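Local coordinates for uncharacterized protein DUF1470 (Jannaschia sp. CCS1, PDB 3H0N) that binds zinc through a treble-clef zinc finger, carries the fold named the ABATE domain and is possibly a transcription regulator, at residues L133-E136 with I137-N141. Numbering follows the deposited sequence.
Sequences LARE and IGHQN
Glu136 grips Asn141 twice. Its carboxylate OE1 takes the amide N-H of Asn141 ND2 at 2.8 Å, and the carboxylate and amide planes are only 14° apart. The backbone O of Glu136 accepts Asn141 N at 3.0 Å. A bend at chi2 (-52°) swings the carboxylate round to meet that amide. OE1 also accepts a hydrogen bond from a water, 2.8 Å from it, and the same water lies in the plane of the His139 ring, at its edge, 2.7 Å from ND1. The other oxygen, OE2, forms a salt bridge with Arg9, so the buried carboxylate is held at both oxygens.

One residue earlier, Arg135 runs alongside His139. Arg135 leaves the helix with CG anti to its own N (chi1 -167°), which sets CG over the imidazole face as a CH-pi contact, 3.9 Å from the ring centroid; its guanidinium goes on to Glu131 and the Glu8 carbonyl. One turn apart, Leu133 and Ile137 meet where Ile137 CG1 packs 3.5 Å from Leu133 O, and both side chains reach helices 58-78 and 82-95.

Gln140, with positive phi, sends its N to Ile137 O at 3.0 Å; together with the Asn141-Glu136 backbone bond this makes a Schellman motif, terminating helix 121-138.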
ATOM      1  N   LEU A 133       8.003   5.774  -1.398  1.00  9.64           N
ATOM      2  CA  LEU A 133       7.960   6.929  -2.306  1.00  9.18           C
ATOM      3  C   LEU A 133       6.989   6.710  -3.446  1.00  9.85           C
ATOM      4  O   LEU A 133       6.209   7.599  -3.803  1.00  9.29           O
ATOM      5  CB  LEU A 133       9.338   7.289  -2.841  1.00  9.57           C
ATOM      6  CG  LEU A 133      10.317   7.739  -1.793  1.00 10.01           C
ATOM      7  CD1 LEU A 133      11.670   7.995  -2.466  1.00 12.41           C
ATOM      8  CD2 LEU A 133       9.859   8.938  -0.996  1.00 11.60           C
ATOM      9  N   ALA A 134       7.020   5.518  -4.037  1.00  8.62           N
ATOM     10  CA  ALA A 134       6.100   5.177  -5.134  1.00  9.16           C
ATOM     11  C   ALA A 134       4.637   5.341  -4.717  1.00  8.46           C
ATOM     12  O   ALA A 134       3.797   5.802  -5.498  1.00  9.98           O
ATOM     13  CB  ALA A 134       6.369   3.761  -5.693  1.00 10.09           C
ATOM     14  N   ARG A 135       4.333   4.906  -3.507  1.00  9.31           N
ATOM     15  CA  ARG A 135       2.963   4.980  -3.013  1.00  9.69           C
ATOM     16  C   ARG A 135       2.460   6.399  -2.948  1.00  9.29           C
ATOM     17  O   ARG A 135       1.319   6.714  -3.257  1.00  9.84           O
ATOM     18  CB  ARG A 135       2.852   4.267  -1.676  1.00  9.40           C
ATOM     19  CG  ARG A 135       1.417   4.038  -1.279  1.00 12.04           C
ATOM     20  CD  ARG A 135       1.243   3.645   0.147  1.00 13.96           C
ATOM     21  NE  ARG A 135       2.258   2.762   0.666  1.00 12.16           N
ATOM     22  CZ  ARG A 135       2.599   2.734   1.950  1.00 12.01           C
ATOM     23  NH1 ARG A 135       1.950   3.446   2.833  1.00 12.77           N
ATOM     24  NH2 ARG A 135       3.587   1.961   2.345  1.00 12.58           N
ATOM     25  N   GLU A 136       3.332   7.313  -2.513  1.00 10.34           N
ATOM     26  CA  GLU A 136       2.924   8.710  -2.444  1.00  9.71           C
ATOM     27  C   GLU A 136       2.706   9.348  -3.822  1.00  8.73           C
ATOM     28  O   GLU A 136       1.855  10.219  -3.969  1.00 10.48           O
ATOM     29  CB  GLU A 136       3.929   9.543  -1.642  1.00 10.06           C
ATOM     30  CG  GLU A 136       4.089   9.134  -0.173  1.00 11.46           C
ATOM     31  CD  GLU A 136       2.814   9.035   0.610  1.00 12.61           C
ATOM     32  OE1 GLU A 136       1.831   9.728   0.255  1.00 13.06           O
ATOM     33  OE2 GLU A 136       2.799   8.227   1.582  1.00 14.31           O
ATOM     34  N   ILE A 137       3.452   8.892  -4.835  1.00  9.54           N
ATOM     35  CA  ILE A 137       3.203   9.313  -6.204  1.00  9.79           C
ATOM     36  C   ILE A 137       1.806   8.799  -6.622  1.00  9.05           C
ATOM     37  O   ILE A 137       0.988   9.534  -7.150  1.00  9.37           O
ATOM     38  CB  ILE A 137       4.290   8.784  -7.159  1.00 10.23           C
ATOM     39  CG1 ILE A 137       5.683   9.363  -6.811  1.00 10.77           C
ATOM     40  CG2 ILE A 137       3.915   9.018  -8.628  1.00  9.98           C
ATOM     41  CD1 ILE A 137       6.841   8.662  -7.551  1.00 10.59           C
ATOM     42  N   GLY A 138       1.516   7.528  -6.338  1.00  9.70           N
ATOM     43  CA  GLY A 138       0.200   6.985  -6.650  1.00 11.13           C
ATOM     44  C   GLY A 138      -0.915   7.681  -5.945  1.00 10.39           C
ATOM     45  O   GLY A 138      -2.037   7.815  -6.487  1.00 10.97           O
ATOM     46  N   HIS A 139      -0.648   8.157  -4.737  1.00  9.31           N
ATOM     47  CA  HIS A 139      -1.660   8.870  -3.945  1.00  8.73           C
ATOM     48  C   HIS A 139      -1.775  10.346  -4.276  1.00  9.72           C
ATOM     49  O   HIS A 139      -2.467  11.098  -3.582  1.00 11.45           O
ATOM     50  CB  HIS A 139      -1.425   8.668  -2.431  1.00 10.94           C
ATOM     51  CG  HIS A 139      -1.693   7.258  -1.965  1.00 12.52           C
ATOM     52  ND1 HIS A 139      -1.427   6.822  -0.684  1.00 16.14           N
ATOM     53  CD2 HIS A 139      -2.186   6.189  -2.635  1.00 15.85           C
ATOM     54  CE1 HIS A 139      -1.788   5.549  -0.580  1.00 13.56           C
ATOM     55  NE2 HIS A 139      -2.236   5.136  -1.749  1.00 17.74           N
ATOM     56  N   GLN A 140      -1.108  10.780  -5.350  1.00  9.92           N
ATOM     57  CA  GLN A 140      -1.246  12.118  -5.898  1.00 10.10           C
ATOM     58  C   GLN A 140      -0.687  13.177  -4.943  1.00  8.71           C
ATOM     59  O   GLN A 140      -1.185  14.312  -4.881  1.00 10.61           O
ATOM     60  CB  GLN A 140      -2.706  12.423  -6.255  1.00  9.22           C
ATOM     61  CG  GLN A 140      -3.413  11.297  -7.060  1.00  8.95           C
ATOM     62  CD  GLN A 140      -2.723  11.036  -8.355  1.00 10.91           C
ATOM     63  OE1 GLN A 140      -2.636  11.911  -9.217  1.00 12.83           O
ATOM     64  NE2 GLN A 140      -2.175   9.811  -8.510  1.00 10.96           N
ATOM     65  N   ASN A 141       0.382  12.807  -4.235  1.00 10.07           N
ATOM     66  CA  ASN A 141       1.016  13.677  -3.227  1.00  9.63           C
ATOM     67  C   ASN A 141       2.363  14.244  -3.669  1.00 10.06           C
ATOM     68  O   ASN A 141       3.135  14.715  -2.832  1.00 10.05           O
ATOM     69  CB  ASN A 141       1.170  12.930  -1.915  1.00  8.90           C
ATOM     70  CG  ASN A 141      -0.128  12.662  -1.237  1.00  9.59           C
ATOM     71  OD1 ASN A 141      -1.115  13.398  -1.416  1.00 12.29           O
ATOM     72  ND2 ASN A 141      -0.153  11.588  -0.455  1.00 10.21           N
TER
HETATM   73  O   HOH W   1      -0.510   8.538   1.119  1.00 18.30           O